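Local coordinates for glutathione transferase (Lolium rigidum, PDB 6ZB6), which probably conjugates glutathione to electrophilic xenobiotics, herbicides among them, as a phi-class transferase, and is captured here with S-(p-nitrobenzyl)glutathione bound, at residues 16-19 with 20-24; 57-61 with 62-66. One frame throughout, in Å; residues are numbered along the deposited sequence.

Contact 1: residues 16-19 with 20-24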
loop_
_atom_site.group_PDB
_atom_site.type_symbol
_atom_site.label_atom_id
_atom_site.label_comp_id
_atom_site.label_asym_id
_atom_site.label_seq_id
_atom_site.Cartn_x
_atom_site.Cartn_y
_atom_site.Cartn_z
ATOM N N ALA A 16 -0.945 5.084 4.458
ATOM C CA ALA A 16 -0.291 5.555 3.247
ATOM C C ALA A 16 -1.032 5.093 2.007
ATOM O O ALA A 16 -1.115 5.832 1.021
ATOM C CB ALA A 16 1.159 5.055 3.198
ATOM N N ARG A 17 -1.588 3.874 2.047
ATOM C CA ARG A 17 -2.335 3.358 0.902
ATOM C C ARG A 17 -3.432 4.336 0.485
ATOM O O ARG A 17 -3.553 4.692 -0.694
ATOM C CB ARG A 17 -2.917 1.978 1.241
ATOM C CG ARG A 17 -3.723 1.349 0.106
ATOM C CD ARG A 17 -4.640 0.216 0.579
ATOM N NE ARG A 17 -3.955 -0.738 1.453
ATOM C CZ ARG A 17 -3.057 -1.628 1.029
ATOM N NH1 ARG A 17 -2.753 -1.709 -0.263
ATOM N NH2 ARG A 17 -2.464 -2.447 1.892
ATOM N N VAL A 18 -4.209 4.815 1.462
ATOM C CA VAL A 18 -5.279 5.778 1.208
ATOM C C VAL A 18 -4.715 7.109 0.716
ATOM O O VAL A 18 -5.234 7.713 -0.232
ATOM C CB VAL A 18 -6.115 5.965 2.487
ATOM C CG1 VAL A 18 -7.224 7.030 2.277
ATOM C CG2 VAL A 18 -6.685 4.618 2.975
ATOM N N LEU A 19 -3.650 7.594 1.356
ATOM C CA LEU A 19 -3.088 8.881 0.962
ATOM C C LEU A 19 -2.633 8.860 -0.493
ATOM O O LEU A 19 -2.787 9.855 -1.208
ATOM C CB LEU A 19 -1.934 9.264 1.891
ATOM C CG LEU A 19 -2.234 9.278 3.394
ATOM C CD1 LEU A 19 -1.067 9.865 4.198
ATOM C CD2 LEU A 19 -3.545 10.012 3.704
ATOM N N VAL A 20 -2.081 7.733 -0.951
ATOM C CA VAL A 20 -1.703 7.609 -2.357
ATOM C C VAL A 20 -2.908 7.871 -3.258
ATOM O O VAL A 20 -2.840 8.669 -4.200
ATOM C CB VAL A 20 -1.079 6.230 -2.633
ATOM C CG1 VAL A 20 -1.024 5.980 -4.141
ATOM C CG2 VAL A 20 0.356 6.151 -2.027
ATOM N N PHE A 21 -4.035 7.213 -2.985
ATOM C CA PHE A 21 -5.162 7.392 -3.893
ATOM C C PHE A 21 -5.778 8.779 -3.763
ATOM O O PHE A 21 -6.215 9.351 -4.770
ATOM C CB PHE A 21 -6.171 6.270 -3.681
ATOM C CG PHE A 21 -5.618 4.933 -4.073
ATOM C CD1 PHE A 21 -5.290 4.680 -5.398
ATOM C CD2 PHE A 21 -5.342 3.964 -3.113
ATOM C CE1 PHE A 21 -4.747 3.461 -5.774
ATOM C CE2 PHE A 21 -4.789 2.731 -3.484
ATOM C CZ PHE A 21 -4.493 2.479 -4.810
ATOM N N LEU A 22 -5.768 9.364 -2.559
ATOM C CA LEU A 22 -6.174 10.758 -2.429
ATOM C C LEU A 22 -5.314 11.662 -3.299
ATOM O O LEU A 22 -5.820 12.578 -3.952
ATOM C CB LEU A 22 -6.102 11.198 -0.968
ATOM C CG LEU A 22 -7.265 10.744 -0.071
ATOM C CD1 LEU A 22 -6.888 10.860 1.404
ATOM C CD2 LEU A 22 -8.551 11.535 -0.393
ATOM N N GLU A 23 -4.001 11.424 -3.325
ATOM C CA GLU A 23 -3.138 12.274 -4.130
ATOM C C GLU A 23 -3.335 12.010 -5.613
ATOM O O GLU A 23 -3.209 12.932 -6.422
ATOM C CB GLU A 23 -1.675 12.065 -3.736
ATOM C CG GLU A 23 -1.319 12.704 -2.414
ATOM C CD GLU A 23 -1.287 14.213 -2.491
ATOM O OE1 GLU A 23 -1.101 14.755 -3.603
ATOM O OE2 GLU A 23 -1.448 14.862 -1.432
ATOM N N GLU A 24 -3.648 10.766 -5.989
ATOM C CA GLU A 24 -3.828 10.451 -7.401
ATOM C C GLU A 24 -4.985 11.240 -8.004
ATOM O O GLU A 24 -4.921 11.654 -9.168
ATOM C CB GLU A 24 -4.044 8.947 -7.590
ATOM C CG GLU A 24 -2.746 8.114 -7.475
ATOM C CD GLU A 24 -1.836 8.196 -8.706
ATOM O OE1 GLU A 24 -2.294 8.599 -9.795
ATOM O OE2 GLU A 24 -0.644 7.833 -8.590
#
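Arg17 and Phe21, one helical turn apart, run side by side in the same direction, with the guanidinium and ring planes only 20° from parallel. Their contact is made lower down, by the aliphatic stem: Arg17 CG comes to 4.0 Å from Phe21 CE2. CG of Arg17, anti to the backbone N (chi1 180°), lies beside the carbonyl carbon on the side of the Phe21 ring, and the chain then leads outward and bends at chi3. Arg17 O lies obliquely to the ring, 3.1 Å from Phe21 CD2, and the bond from Phe21 N to that oxygen is weak at 3.4 Å. The next i to i+4 bond is shorter and straighter, Leu22 N to Val18 O at 2.9 Å with an N-H...O angle of 170°. The residues of that bond, Val18 and Leu22, also lie side by side, pointing the same way, CG1 of Val18 meeting CD1 of Leu22 at 3.9 Å. That methyl is shared: Leu19 CD2 reaches it obliquely at 4.1 Å. The guanidinium is held by Asn14, Ser68 and Asn171, which probably fixes its rotation near the bound glutathione conjugate. Helix 13-24 is the crossover of the thioredoxin-like beta-alpha-beta unit between strands 4-7 and 29-32; Val18 and Leu22 pack on strand 4-7 and helix 68-78, while Leu19 leans on Ile210 of helix 205-214.

Contact 2: residues 57-61 with 62-66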
loop_
_atom_site.group_PDB
_atom_site.type_symbol
_atom_site.label_atom_id
_atom_site.label_comp_id
_atom_site.label_asym_id
_atom_site.label_seq_id
_atom_site.Cartn_x
_atom_site.Cartn_y
_atom_site.Cartn_z
ATOM N N ALA A 57 -8.747 4.872 9.942
ATOM C CA ALA A 57 -10.183 5.111 9.796
ATOM C C ALA A 57 -10.350 6.332 8.901
ATOM O O ALA A 57 -9.380 6.985 8.532
ATOM C CB ALA A 57 -10.866 5.303 11.152
ATOM N N PHE A 58 -11.589 6.672 8.572
ATOM C CA PHE A 58 -11.807 7.679 7.549
ATOM C C PHE A 58 -13.143 8.351 7.803
ATOM O O PHE A 58 -14.109 7.683 8.171
ATOM C CB PHE A 58 -11.768 7.026 6.161
ATOM C CG PHE A 58 -12.184 7.924 5.030
ATOM C CD1 PHE A 58 -13.519 7.995 4.626
ATOM C CD2 PHE A 58 -11.241 8.664 4.344
ATOM C CE1 PHE A 58 -13.897 8.822 3.579
ATOM C CE2 PHE A 58 -11.605 9.478 3.278
ATOM C CZ PHE A 58 -12.924 9.553 2.888
ATOM N N GLN A 59 -13.203 9.666 7.596
ATOM C CA GLN A 59 -14.464 10.388 7.748
ATOM C C GLN A 59 -14.672 11.329 6.568
ATOM O O GLN A 59 -13.766 12.078 6.184
ATOM C CB GLN A 59 -14.507 11.173 9.061
ATOM C CG GLN A 59 -15.878 11.791 9.362
ATOM C CD GLN A 59 -15.847 12.697 10.575
ATOM O OE1 GLN A 59 -14.842 12.764 11.290
ATOM N NE2 GLN A 59 -16.953 13.400 10.822
ATOM N N ASP A 60 -15.859 11.260 5.983
ATOM C CA ASP A 60 -16.323 12.210 4.980
ATOM C C ASP A 60 -17.680 12.684 5.484
ATOM O O ASP A 60 -18.680 11.997 5.275
ATOM C CB ASP A 60 -16.436 11.550 3.613
ATOM C CG ASP A 60 -16.892 12.516 2.536
ATOM O OD1 ASP A 60 -17.043 13.715 2.840
ATOM O OD2 ASP A 60 -17.076 12.074 1.382
ATOM N N GLY A 61 -17.715 13.832 6.155
ATOM C CA GLY A 61 -18.969 14.307 6.719
ATOM C C GLY A 61 -19.461 13.371 7.799
ATOM O O GLY A 61 -18.750 13.126 8.778
ATOM N N ASP A 62 -20.655 12.814 7.627
ATOM C CA ASP A 62 -21.195 11.872 8.595
ATOM C C ASP A 62 -20.847 10.428 8.272
ATOM O O ASP A 62 -21.207 9.535 9.042
ATOM C CB ASP A 62 -22.718 12.020 8.685
ATOM C CG ASP A 62 -23.136 13.342 9.298
ATOM O OD1 ASP A 62 -24.335 13.686 9.201
ATOM O OD2 ASP A 62 -22.264 14.033 9.876
ATOM N N LEU A 63 -20.170 10.174 7.157
ATOM C CA LEU A 63 -19.788 8.822 6.780
ATOM C C LEU A 63 -18.470 8.462 7.448
ATOM O O LEU A 63 -17.488 9.203 7.321
ATOM C CB LEU A 63 -19.654 8.710 5.261
ATOM C CG LEU A 63 -19.259 7.345 4.710
ATOM C CD1 LEU A 63 -20.408 6.359 4.892
ATOM C CD2 LEU A 63 -18.891 7.454 3.239
ATOM N N LEU A 64 -18.459 7.345 8.171
ATOM C CA LEU A 64 -17.252 6.777 8.759
ATOM C C LEU A 64 -16.939 5.481 8.037
ATOM O O LEU A 64 -17.834 4.658 7.836
ATOM C CB LEU A 64 -17.425 6.500 10.258
ATOM C CG LEU A 64 -17.556 7.710 11.187
ATOM C CD1 LEU A 64 -17.957 7.275 12.591
ATOM C CD2 LEU A 64 -16.236 8.481 11.206
ATOM N N LEU A 65 -15.681 5.309 7.629
ATOM C CA LEU A 65 -15.251 4.091 6.969
ATOM C C LEU A 65 -13.975 3.600 7.630
ATOM O O LEU A 65 -13.274 4.345 8.321
ATOM C CB LEU A 65 -14.999 4.301 5.458
ATOM C CG LEU A 65 -16.135 4.851 4.584
ATOM C CD1 LEU A 65 -15.624 5.161 3.179
ATOM C CD2 LEU A 65 -17.335 3.880 4.523
ATOM N N PHE A 66 -13.695 2.321 7.432
ATOM C CA PHE A 66 -12.399 1.763 7.775
ATOM C C PHE A 66 -12.105 0.686 6.741
ATOM O O PHE A 66 -12.890 0.478 5.808
ATOM C CB PHE A 66 -12.378 1.257 9.224
ATOM C CG PHE A 66 -13.363 0.148 9.508
ATOM C CD1 PHE A 66 -14.681 0.432 9.845
ATOM C CD2 PHE A 66 -12.959 -1.179 9.472
ATOM C CE1 PHE A 66 -15.585 -0.595 10.115
ATOM C CE2 PHE A 66 -13.847 -2.195 9.730
ATOM C CZ PHE A 66 -15.165 -1.910 10.064
#
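Strands 57-60 and 63-66 run antiparallel, their axes 4.6 Å apart at closest approach and their directions 157° apart, with Phe58-Leu65 and Asp60-Leu63 as hydrogen-bonded pairs. At the first pair Leu65 N gives a good bond to Phe58 O, whereas the return bond from Phe58 N to Leu65 O is weak, bent to 123° at the hydrogen. On the face carrying these residues Phe58 and Leu65 lie alongside each other, and Leu65 CD1 meets Phe58 CD1 obliquely at 3.8 Å. The ring gets there because Phe58 CG is anti to the backbone N (chi1 171°). Both side chains rest on Ile71 of helix 68-78. The two strands form a beta hairpin closed by a type II' turn from Asp60 to Leu63, and Gly61 takes the positive phi its first corner requires. Two bonds join the ends of the turn: Asp60 N to Leu63 O, and Leu63 N to Asp60 O at 3.0 Å. On the other face Gln59 CG packs beside Leu64 CD2 at 3.8 Å. The extended Gln59 chain carries NE2 to Gly61 O at 2.7 Å, with the acceptor close to the amide plane, so that a side chain grips the turn as well. Asp60 OD2 is hydrogen-bonded to Tyr74 OH and forms a salt bridge with Lys78 NZ, both on helix 68-78.

In the fold
Along the chain from the N terminus, strand 4-7 leads into helix 13-24, where contact 1 lies within continuous helix and closes no loop; strand 29-32 then follows. Contact 2 comes later in series, neither nested in contact 1 nor crossing it, and closes the tight reversal between strands 57-60 and 63-66. Their centres are 15 Å apart and their nearest atoms about 5 Å, without touching. Strand 4-7 and helix 68-78 connect them: each contact packs against both, and Ile71 touches Val18 of contact 1 as well as the hairpin. The sheet order, 29-32, 4-7, 57-60, 63-66, puts strand 63-66 of contact 2 at one edge of the four-stranded sheet, whereas contact 1 is buried on the helix that connects strands 4-7 and 29-32.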